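Local coordinates for protein CDP-glucose-4,6-dehydratase (PDB 1RKX) that catalyses the NAD-dependent 4,6-dehydration of CDP-D-glucose, as a short-chain dehydrogenase/reductase (SDR) family enzyme with a Rossmann-type nucleotide-binding fold, at residues L25-W28 with L29-M32; W143-R146 with E147-M151; V167-S170 with Y171-S174; H343-S346 with I347-N351. All blocks are in the same frame, centred on the assembly; numbering follows the deposited sequence.

Contact 1: L25-W28 with L29-M32; sequences LSLW and LQTM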
loop_
_atom_site.group_PDB
_atom_site.type_symbol
_atom_site.label_atom_id
_atom_site.label_comp_id
_atom_site.label_asym_id
_atom_site.label_seq_id
_atom_site.Cartn_x
_atom_site.Cartn_y
_atom_site.Cartn_z
ATOM N N LEU C 25 6.457 4.769 -35.733
ATOM C CA LEU C 25 5.343 3.822 -35.701
ATOM C C LEU C 25 4.605 3.789 -37.042
ATOM O O LEU C 25 4.270 2.710 -37.548
ATOM C CB LEU C 25 4.344 4.167 -34.591
ATOM C CG LEU C 25 3.172 3.177 -34.487
ATOM C CD1 LEU C 25 3.696 1.788 -34.139
ATOM C CD2 LEU C 25 2.176 3.640 -33.429
ATOM N N SER C 26 4.346 4.964 -37.609
ATOM C CA SER C 26 3.653 5.049 -38.892
ATOM C C SER C 26 4.453 4.349 -39.986
ATOM O O SER C 26 3.890 3.604 -40.791
ATOM C CB SER C 26 3.404 6.509 -39.264
ATOM O OG SER C 26 2.488 7.096 -38.351
ATOM N N LEU C 27 5.763 4.584 -40.012
ATOM C CA LEU C 27 6.630 3.946 -41.001
ATOM C C LEU C 27 6.592 2.432 -40.823
ATOM O O LEU C 27 6.535 1.680 -41.801
ATOM C CB LEU C 27 8.071 4.426 -40.852
ATOM C CG LEU C 27 8.414 5.829 -41.345
ATOM C CD1 LEU C 27 9.845 6.186 -40.936
ATOM C CD2 LEU C 27 8.248 5.884 -42.865
ATOM N N TRP C 28 6.620 1.988 -39.568
ATOM C CA TRP C 28 6.596 0.561 -39.256
ATOM C C TRP C 28 5.301 -0.065 -39.766
ATOM O O TRP C 28 5.319 -1.104 -40.429
ATOM C CB TRP C 28 6.711 0.346 -37.742
ATOM C CG TRP C 28 7.154 -1.046 -37.346
ATOM C CD1 TRP C 28 7.012 -2.199 -38.074
ATOM C CD2 TRP C 28 7.788 -1.426 -36.116
ATOM N NE1 TRP C 28 7.520 -3.270 -37.372
ATOM C CE2 TRP C 28 8.002 -2.824 -36.168
ATOM C CE3 TRP C 28 8.194 -0.722 -34.975
ATOM C CZ2 TRP C 28 8.608 -3.531 -35.118
ATOM C CZ3 TRP C 28 8.797 -1.428 -33.927
ATOM C CH2 TRP C 28 8.996 -2.819 -34.012
ATOM N N LEU C 29 4.178 0.577 -39.454
ATOM C CA LEU C 29 2.867 0.101 -39.885
ATOM C C LEU C 29 2.802 0.046 -41.413
ATOM O O LEU C 29 2.295 -0.920 -41.984
ATOM C CB LEU C 29 1.768 1.029 -39.349
ATOM C CG LEU C 29 1.528 0.971 -37.834
ATOM C CD1 LEU C 29 0.647 2.137 -37.386
ATOM C CD2 LEU C 29 0.876 -0.363 -37.484
ATOM N N GLN C 30 3.315 1.085 -42.068
ATOM C CA GLN C 30 3.318 1.126 -43.530
ATOM C C GLN C 30 4.087 -0.061 -44.112
ATOM O O GLN C 30 3.601 -0.732 -45.025
ATOM C CB GLN C 30 3.935 2.431 -44.032
ATOM C CG GLN C 30 3.129 3.675 -43.677
ATOM C CD GLN C 30 3.833 4.962 -44.058
ATOM O OE1 GLN C 30 3.548 6.028 -43.496
ATOM N NE2 GLN C 30 4.749 4.880 -45.016
ATOM N N THR C 31 5.280 -0.327 -43.582
ATOM C CA THR C 31 6.085 -1.435 -44.089
ATOM C C THR C 31 5.397 -2.784 -43.926
ATOM O O THR C 31 5.674 -3.712 -44.682
ATOM C CB THR C 31 7.468 -1.511 -43.404
ATOM O OG1 THR C 31 7.314 -1.905 -42.038
ATOM C CG2 THR C 31 8.157 -0.169 -43.460
ATOM N N MET C 32 4.499 -2.898 -42.952
ATOM C CA MET C 32 3.798 -4.157 -42.732
ATOM C C MET C 32 2.492 -4.252 -43.520
ATOM O O MET C 32 1.710 -5.179 -43.326
ATOM C CB MET C 32 3.543 -4.375 -41.237
ATOM C CG MET C 32 4.830 -4.534 -40.433
ATOM S SD MET C 32 4.577 -5.152 -38.759
ATOM C CE MET C 32 3.749 -3.730 -38.000
#
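Trp28 and Met32, one turn apart, meet at the C-terminal end of helix 20-31. The indole stands with CG anti to the backbone N (chi1 -161°), and the methionine chain bends at its last torsion to bring the thioether back toward the five-membered ring. Met32 CE comes within 3.6 Å of Trp28 CD1, while Met32 SD lies 4.5 Å from the ring centroid, well off the normal: an oblique Met-aromatic contact. Beside it, Leu25 CG touches Leu29 CD1 at 4.0 Å, so the tightly packed flank is largely hydrophobic.

The partly exposed side belongs to Gln30 and Thr31. Gln30 stretches out with its CG against the carbonyl of Ser26. Thr31 turns OG1 back to Trp28 O at 2.7 Å, and the same oxygen also receives Met32 N at 3.2 Å, both donors coming from one face of the carbonyl plane. Two bonds therefore grip this carbonyl at the point where the chain leaves the helix, Met32 being the first residue to lose helical backbone angles.

The helix is the crossover of the Rossmann beta-alpha-beta unit between strands 11-15 and 35-40. Leu243 of helix 236-251 packs on Leu25, Trp28 and Leu29, Ile350 and Met354 of helix 342-355 reach the indole, and Trp7 of helix 4-7 touches Leu29 and Met32.

Contact 2: W143-R146 with E147-M151; sequences WGYR and ENEAM
Tyr145 meets Glu149 first: its CA lies 3.4 Å from Glu149 OE2 and its ring carbon CD2 is a little farther from the same oxygen. Ring and carboxylate planes stand 37° apart. The phenol is fixed by Lys139 N at its hydroxyl and by stacking on Trp141.

At Arg146 the bonding begins. Its backbone N gives a nearly straight bond of 2.8 Å to Glu149 OE2, on the lone pair anti to the other oxygen, and its carbonyl O accepts Glu149 N at 3.1 Å from above the carbonyl plane, closing a type I beta turn from Arg146 to Glu149. The Glu149 chain, extended beyond CG, runs back across the turn to make the first of these bonds. Arg146 NH2 holds a water at 3.0 Å in the guanidinium plane, and that water donates to Asn148 OD1 at 2.9 Å.

Within the chain Arg146 NE stays 4.5 Å from Glu149 OE2, a purely electrostatic approach. Salt bridges form only between subunits: Arg146 NH2 pairs with Glu149 OE1 of the second subunit, and reciprocally. Each carboxylate thus shares its oxygens between the turn and the neighbouring chain, which probably favours the ionised form and ties the turn's shape to the interface.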
loop_
_atom_site.group_PDB
_atom_site.type_symbol
_atom_site.label_atom_id
_atom_site.label_comp_id
_atom_site.label_asym_id
_atom_site.label_seq_id
_atom_site.Cartn_x
_atom_site.Cartn_y
_atom_site.Cartn_z
ATOM N N TRP C 143 12.868 1.966 -6.625
ATOM C CA TRP C 143 12.137 0.898 -7.293
ATOM C C TRP C 143 11.330 1.261 -8.539
ATOM O O TRP C 143 10.789 2.357 -8.648
ATOM C CB TRP C 143 11.220 0.217 -6.280
ATOM C CG TRP C 143 11.974 -0.429 -5.151
ATOM C CD1 TRP C 143 12.874 -1.449 -5.251
ATOM C CD2 TRP C 143 11.878 -0.116 -3.758
ATOM N NE1 TRP C 143 13.342 -1.795 -4.007
ATOM C CE2 TRP C 143 12.748 -0.993 -3.071
ATOM C CE3 TRP C 143 11.142 0.823 -3.020
ATOM C CZ2 TRP C 143 12.903 -0.962 -1.679
ATOM C CZ3 TRP C 143 11.297 0.853 -1.636
ATOM C CH2 TRP C 143 12.171 -0.035 -0.983
ATOM N N GLY C 144 11.260 0.317 -9.472
ATOM C CA GLY C 144 10.497 0.530 -10.687
ATOM C C GLY C 144 9.021 0.419 -10.361
ATOM O O GLY C 144 8.611 -0.457 -9.595
ATOM N N TYR C 145 8.214 1.301 -10.939
ATOM C CA TYR C 145 6.784 1.298 -10.679
ATOM C C TYR C 145 6.029 0.145 -11.311
ATOM O O TYR C 145 6.338 -0.291 -12.417
ATOM C CB TYR C 145 6.165 2.623 -11.123
ATOM C CG TYR C 145 6.637 3.774 -10.273
ATOM C CD1 TYR C 145 7.820 4.449 -10.568
ATOM C CD2 TYR C 145 5.949 4.126 -9.114
ATOM C CE1 TYR C 145 8.310 5.448 -9.717
ATOM C CE2 TYR C 145 6.424 5.113 -8.262
ATOM C CZ TYR C 145 7.604 5.768 -8.565
ATOM O OH TYR C 145 8.069 6.726 -7.697
ATOM N N ARG C 146 5.031 -0.341 -10.588
ATOM C CA ARG C 146 4.206 -1.443 -11.053
ATOM C C ARG C 146 2.897 -0.821 -11.547
ATOM O O ARG C 146 2.494 0.235 -11.065
ATOM C CB ARG C 146 4.029 -2.440 -9.897
ATOM C CG ARG C 146 5.411 -2.762 -9.274
ATOM C CD ARG C 146 5.502 -3.954 -8.314
ATOM N NE ARG C 146 4.873 -3.725 -7.025
ATOM C CZ ARG C 146 5.316 -4.204 -5.862
ATOM N NH1 ARG C 146 6.416 -4.945 -5.790
ATOM N NH2 ARG C 146 4.630 -3.955 -4.759
ATOM N N GLU C 147 2.250 -1.456 -12.518
ATOM C CA GLU C 147 1.028 -0.898 -13.097
ATOM C C GLU C 147 -0.135 -0.612 -12.159
ATOM O O GLU C 147 -0.995 0.211 -12.480
ATOM C CB GLU C 147 0.541 -1.779 -14.258
ATOM C CG GLU C 147 1.433 -1.722 -15.491
ATOM C CD GLU C 147 2.527 -2.774 -15.489
ATOM O OE1 GLU C 147 2.778 -3.391 -14.429
ATOM O OE2 GLU C 147 3.140 -2.978 -16.556
ATOM N N ASN C 148 -0.163 -1.269 -11.003
ATOM C CA ASN C 148 -1.246 -1.074 -10.046
ATOM C C ASN C 148 -1.005 0.066 -9.053
ATOM O O ASN C 148 -1.802 0.264 -8.140
ATOM C CB ASN C 148 -1.498 -2.377 -9.271
ATOM C CG ASN C 148 -0.371 -2.718 -8.305
ATOM O OD1 ASN C 148 0.737 -2.193 -8.405
ATOM N ND2 ASN C 148 -0.654 -3.617 -7.366
ATOM N N GLU C 149 0.075 0.821 -9.227
ATOM C CA GLU C 149 0.362 1.907 -8.300
ATOM C C GLU C 149 -0.289 3.235 -8.703
ATOM O O GLU C 149 -0.693 3.430 -9.852
ATOM C CB GLU C 149 1.880 2.033 -8.100
ATOM C CG GLU C 149 2.495 0.733 -7.520
ATOM C CD GLU C 149 3.955 0.862 -7.103
ATOM O OE1 GLU C 149 4.224 1.137 -5.906
ATOM O OE2 GLU C 149 4.833 0.685 -7.967
ATOM N N ALA C 150 -0.380 4.144 -7.737
ATOM C CA ALA C 150 -1.039 5.439 -7.914
ATOM C C ALA C 150 -0.571 6.369 -9.024
ATOM O O ALA C 150 0.625 6.510 -9.289
ATOM C CB ALA C 150 -1.027 6.195 -6.591
ATOM N N MET C 151 -1.551 7.016 -9.657
ATOM C CA MET C 151 -1.299 7.976 -10.724
ATOM C C MET C 151 -1.095 9.348 -10.074
ATOM O O MET C 151 -1.584 9.611 -8.968
ATOM C CB MET C 151 -2.490 8.039 -11.684
ATOM C CG MET C 151 -2.793 6.729 -12.408
ATOM S SD MET C 151 -1.522 6.321 -13.637
ATOM C CE MET C 151 -0.506 5.184 -12.693
HETATM O O HOH W 1 2.049 -2.758 -5.850
#

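Contact 3: V167-S170 with Y171-S174; sequences VTSS and YRNS
Apolar packing is slight here and falls to Val167 and Tyr171, whose side chains run side by side in the same direction. Val167 CG1 lies 4.0 Å from Tyr171 CD1, and the tyrosine ring also turns its edge to the carbonyl oxygen of Val167.

Direct hydrogen bonding is that of a regular helix, Tyr171 N to Val167 O at 2.9 Å being one of four successive backbone rungs. The last is doubled: Ser170 O takes both Ser174 N at 2.8 Å and Ser174 OG at 2.9 Å. Ser174 OG can fold back because it sits anti to its own carbonyl carbon (chi1 -53°). The hydroxyl of Ser170 is used across the subunit boundary, by Tyr154 O of the third subunit.

Water carries the rest of the polar contact. Ser169 OG binds two waters, one at 2.6 Å and one at 3.0 Å. The nearer makes a weak, long bond to Asn173 OD1; the other accepts from Arg172 NH2 at 3.0 Å in the guanidinium plane. Ser169 is thereby linked to both the third and the fourth residue after it.

In helix 156-175, Val167 and Tyr171 face Val112 and Leu115 of helix 100-121, and Glu116 there bonds the Tyr171 hydroxyl. Thr168 lies on Val188 and Thr190 of strand 187-192, while Arg172 NH1 reaches the Val188 carbonyl.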
loop_
_atom_site.group_PDB
_atom_site.type_symbol
_atom_site.label_atom_id
_atom_site.label_comp_id
_atom_site.label_asym_id
_atom_site.label_seq_id
_atom_site.Cartn_x
_atom_site.Cartn_y
_atom_site.Cartn_z
ATOM N N VAL C 167 -8.723 9.185 -17.106
ATOM C CA VAL C 167 -9.742 9.338 -18.149
ATOM C C VAL C 167 -9.955 8.029 -18.910
ATOM O O VAL C 167 -11.093 7.605 -19.120
ATOM C CB VAL C 167 -9.343 10.436 -19.174
ATOM C CG1 VAL C 167 -10.232 10.350 -20.428
ATOM C CG2 VAL C 167 -9.476 11.818 -18.533
ATOM N N THR C 168 -8.862 7.401 -19.326
ATOM C CA THR C 168 -8.956 6.156 -20.077
ATOM C C THR C 168 -9.612 5.075 -19.232
ATOM O O THR C 168 -10.441 4.317 -19.725
ATOM C CB THR C 168 -7.574 5.669 -20.547
ATOM O OG1 THR C 168 -6.921 6.712 -21.280
ATOM C CG2 THR C 168 -7.728 4.448 -21.464
ATOM N N SER C 169 -9.247 5.016 -17.953
ATOM C CA SER C 169 -9.828 4.028 -17.047
ATOM C C SER C 169 -11.347 4.198 -16.925
ATOM O O SER C 169 -12.103 3.218 -16.969
ATOM C CB SER C 169 -9.186 4.153 -15.664
ATOM O OG SER C 169 -9.778 3.257 -14.752
ATOM N N SER C 170 -11.799 5.442 -16.768
ATOM C CA SER C 170 -13.231 5.694 -16.636
ATOM C C SER C 170 -13.984 5.418 -17.934
ATOM O O SER C 170 -15.064 4.830 -17.905
ATOM C CB SER C 170 -13.504 7.133 -16.199
ATOM O OG SER C 170 -14.910 7.368 -16.125
ATOM N N TYR C 171 -13.424 5.843 -19.065
ATOM C CA TYR C 171 -14.090 5.607 -20.344
ATOM C C TYR C 171 -14.237 4.111 -20.580
ATOM O O TYR C 171 -15.280 3.653 -21.044
ATOM C CB TYR C 171 -13.316 6.248 -21.500
ATOM C CG TYR C 171 -13.953 7.525 -22.004
ATOM C CD1 TYR C 171 -13.820 8.724 -21.300
ATOM C CD2 TYR C 171 -14.740 7.525 -23.157
ATOM C CE1 TYR C 171 -14.458 9.891 -21.731
ATOM C CE2 TYR C 171 -15.385 8.681 -23.595
ATOM C CZ TYR C 171 -15.241 9.859 -22.881
ATOM O OH TYR C 171 -15.881 11.001 -23.318
ATOM N N ARG C 172 -13.196 3.351 -20.251
ATOM C CA ARG C 172 -13.235 1.904 -20.423
ATOM C C ARG C 172 -14.314 1.293 -19.536
ATOM O O ARG C 172 -15.151 0.512 -19.999
ATOM C CB ARG C 172 -11.874 1.282 -20.082
ATOM C CG ARG C 172 -11.833 -0.243 -20.184
ATOM C CD ARG C 172 -10.406 -0.766 -20.044
ATOM N NE ARG C 172 -9.791 -0.311 -18.801
ATOM C CZ ARG C 172 -8.541 0.123 -18.690
ATOM N NH1 ARG C 172 -7.745 0.168 -19.753
ATOM N NH2 ARG C 172 -8.085 0.524 -17.509
ATOM N N ASN C 173 -14.298 1.652 -18.258
ATOM C CA ASN C 173 -15.270 1.125 -17.306
ATOM C C ASN C 173 -16.705 1.502 -17.638
ATOM O O ASN C 173 -17.622 0.692 -17.481
ATOM C CB ASN C 173 -14.945 1.624 -15.897
ATOM C CG ASN C 173 -13.778 0.889 -15.270
ATOM O OD1 ASN C 173 -13.211 1.342 -14.276
ATOM N ND2 ASN C 173 -13.421 -0.257 -15.839
ATOM N N SER C 174 -16.893 2.736 -18.096
ATOM C CA SER C 174 -18.219 3.245 -18.412
ATOM C C SER C 174 -18.752 2.908 -19.800
ATOM O O SER C 174 -19.934 2.596 -19.946
ATOM C CB SER C 174 -18.240 4.765 -18.247
ATOM O OG SER C 174 -17.767 5.154 -16.966
HETATM O O HOH W 2 -11.676 4.275 -13.250
HETATM O O HOH W 3 -10.643 0.662 -15.902
#

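Contact 4: H343-S346 with I347-N351; sequences HEYS and ITEIN
Ile347 packs back over His343 one turn earlier in helix 342-355, and its side chain can be followed outward. CB rests 3.5 Å from Glu344 O. CG1, beside the backbone N (chi1 -60°), is modelled doubtfully close to His343 O and stands over one face of the imidazole, 4.2 Å from His343 CE1 and offset toward the rim. At the tip, CD1 remains near the same carbonyl oxygen and reaches Thr31 of helix 20-31. The His343 ring is steadied at its edge as well, ND1 donating to Glu344 OE2 at 3.2 Å; the carboxylate oxygen lies in the ring plane but is itself met from above the carboxylate.

On another flank a water lies between Tyr345 and Glu349. Tyr345 OH is modelled only 2.4 Å from it, too short to be trusted in detail, and the water in turn donates a hydrogen bond to Glu349 OE1 at 2.6 Å. The same OE1 lies 3.7 Å from Tyr345 CE2, with ring and carboxylate planes 60° apart. Glu349 OE2 is taken by His234 NE2.

That bond from His234 probably helps the buried Glu349 to carry a negative charge, with the less certain water at OE1 perhaps adding to it. The His343-Glu344 hydrogen bond, between adjacent residues, orients the imidazole with ND1 as donor.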
loop_
_atom_site.group_PDB
_atom_site.type_symbol
_atom_site.label_atom_id
_atom_site.label_comp_id
_atom_site.label_asym_id
_atom_site.label_seq_id
_atom_site.Cartn_x
_atom_site.Cartn_y
_atom_site.Cartn_z
ATOM N N HIS C 343 14.211 7.668 -45.847
ATOM C CA HIS C 343 12.959 6.926 -45.837
ATOM C C HIS C 343 13.333 5.450 -45.912
ATOM O O HIS C 343 12.890 4.642 -45.099
ATOM C CB HIS C 343 12.074 7.294 -47.031
ATOM C CG HIS C 343 10.838 6.454 -47.139
ATOM N ND1 HIS C 343 10.744 5.368 -47.982
ATOM C CD2 HIS C 343 9.669 6.503 -46.459
ATOM C CE1 HIS C 343 9.571 4.783 -47.816
ATOM N NE2 HIS C 343 8.900 5.451 -46.895
ATOM N N GLU C 344 14.159 5.108 -46.896
ATOM C CA GLU C 344 14.605 3.731 -47.065
ATOM C C GLU C 344 15.493 3.298 -45.909
ATOM O O GLU C 344 15.398 2.167 -45.444
ATOM C CB GLU C 344 15.375 3.571 -48.376
ATOM C CG GLU C 344 14.513 3.689 -49.619
ATOM C CD GLU C 344 13.299 2.778 -49.569
ATOM O OE1 GLU C 344 13.445 1.603 -49.168
ATOM O OE2 GLU C 344 12.196 3.237 -49.937
ATOM N N TYR C 345 16.362 4.194 -45.453
ATOM C CA TYR C 345 17.253 3.864 -44.345
ATOM C C TYR C 345 16.445 3.501 -43.104
ATOM O O TYR C 345 16.752 2.530 -42.414
ATOM C CB TYR C 345 18.177 5.039 -44.017
ATOM C CG TYR C 345 19.270 4.681 -43.034
ATOM C CD1 TYR C 345 20.495 4.173 -43.475
ATOM C CD2 TYR C 345 19.072 4.826 -41.658
ATOM C CE1 TYR C 345 21.496 3.821 -42.572
ATOM C CE2 TYR C 345 20.065 4.475 -40.744
ATOM C CZ TYR C 345 21.274 3.975 -41.210
ATOM O OH TYR C 345 22.270 3.629 -40.327
ATOM N N SER C 346 15.402 4.281 -42.825
ATOM C CA SER C 346 14.564 4.029 -41.652
ATOM C C SER C 346 13.803 2.722 -41.786
ATOM O O SER C 346 13.594 2.016 -40.801
ATOM C CB SER C 346 13.588 5.190 -41.431
ATOM O OG SER C 346 14.300 6.378 -41.130
ATOM N N ILE C 347 13.393 2.393 -43.005
ATOM C CA ILE C 347 12.672 1.147 -43.238
ATOM C C ILE C 347 13.602 -0.022 -42.938
ATOM O O ILE C 347 13.203 -1.012 -42.324
ATOM C CB ILE C 347 12.200 1.030 -44.705
ATOM C CG1 ILE C 347 11.261 2.189 -45.044
ATOM C CG2 ILE C 347 11.511 -0.315 -44.923
ATOM C CD1 ILE C 347 10.061 2.297 -44.132
ATOM N N THR C 348 14.847 0.097 -43.385
ATOM C CA THR C 348 15.836 -0.947 -43.148
ATOM C C THR C 348 16.113 -1.082 -41.653
ATOM O O THR C 348 16.336 -2.185 -41.158
ATOM C CB THR C 348 17.153 -0.646 -43.892
ATOM O OG1 THR C 348 16.922 -0.713 -45.306
ATOM C CG2 THR C 348 18.234 -1.652 -43.509
ATOM N N GLU C 349 16.100 0.041 -40.935
ATOM C CA GLU C 349 16.341 -0.002 -39.499
ATOM C C GLU C 349 15.239 -0.813 -38.837
ATOM O O GLU C 349 15.496 -1.622 -37.948
ATOM C CB GLU C 349 16.381 1.408 -38.910
ATOM C CG GLU C 349 16.751 1.424 -37.443
ATOM C CD GLU C 349 17.872 2.393 -37.142
ATOM O OE1 GLU C 349 18.878 2.388 -37.881
ATOM O OE2 GLU C 349 17.755 3.152 -36.159
ATOM N N ILE C 350 14.005 -0.596 -39.277
ATOM C CA ILE C 350 12.879 -1.334 -38.732
ATOM C C ILE C 350 13.059 -2.815 -39.038
ATOM O O ILE C 350 12.800 -3.666 -38.186
ATOM C CB ILE C 350 11.550 -0.834 -39.334
ATOM C CG1 ILE C 350 11.229 0.555 -38.768
ATOM C CG2 ILE C 350 10.429 -1.824 -39.032
ATOM C CD1 ILE C 350 10.113 1.288 -39.495
ATOM N N ASN C 351 13.511 -3.123 -40.250
ATOM C CA ASN C 351 13.730 -4.517 -40.634
ATOM C C ASN C 351 14.829 -5.143 -39.779
ATOM O O ASN C 351 14.709 -6.287 -39.344
ATOM C CB ASN C 351 14.103 -4.623 -42.116
ATOM C CG ASN C 351 12.941 -4.298 -43.034
ATOM O OD1 ASN C 351 11.805 -4.711 -42.792
ATOM N ND2 ASN C 351 13.223 -3.566 -44.106
HETATM O O HOH W 4 21.422 3.042 -38.158
#

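In the fold
The contacts follow one another along the chain in numerical order. Contacts 1 and 4 touch, with centres about 10 Å apart: helix 20-31, the first crossover of the Rossmann sheet, packs against the C-terminal helix 342-355, with Leu27 CD1 3.9 Å from Ser346 CB. Contacts 2 and 3 are farther toward the subunit interfaces, their centres about 19 Å apart, in the loop after strand 126-130 and on helix 156-175 that follows it. Contact 2 lies across the chain's centre from contacts 1 and 4. One group thus packs the C-terminal helix onto the first beta-alpha-beta unit, while the other meets neighbouring subunits of the tetramer.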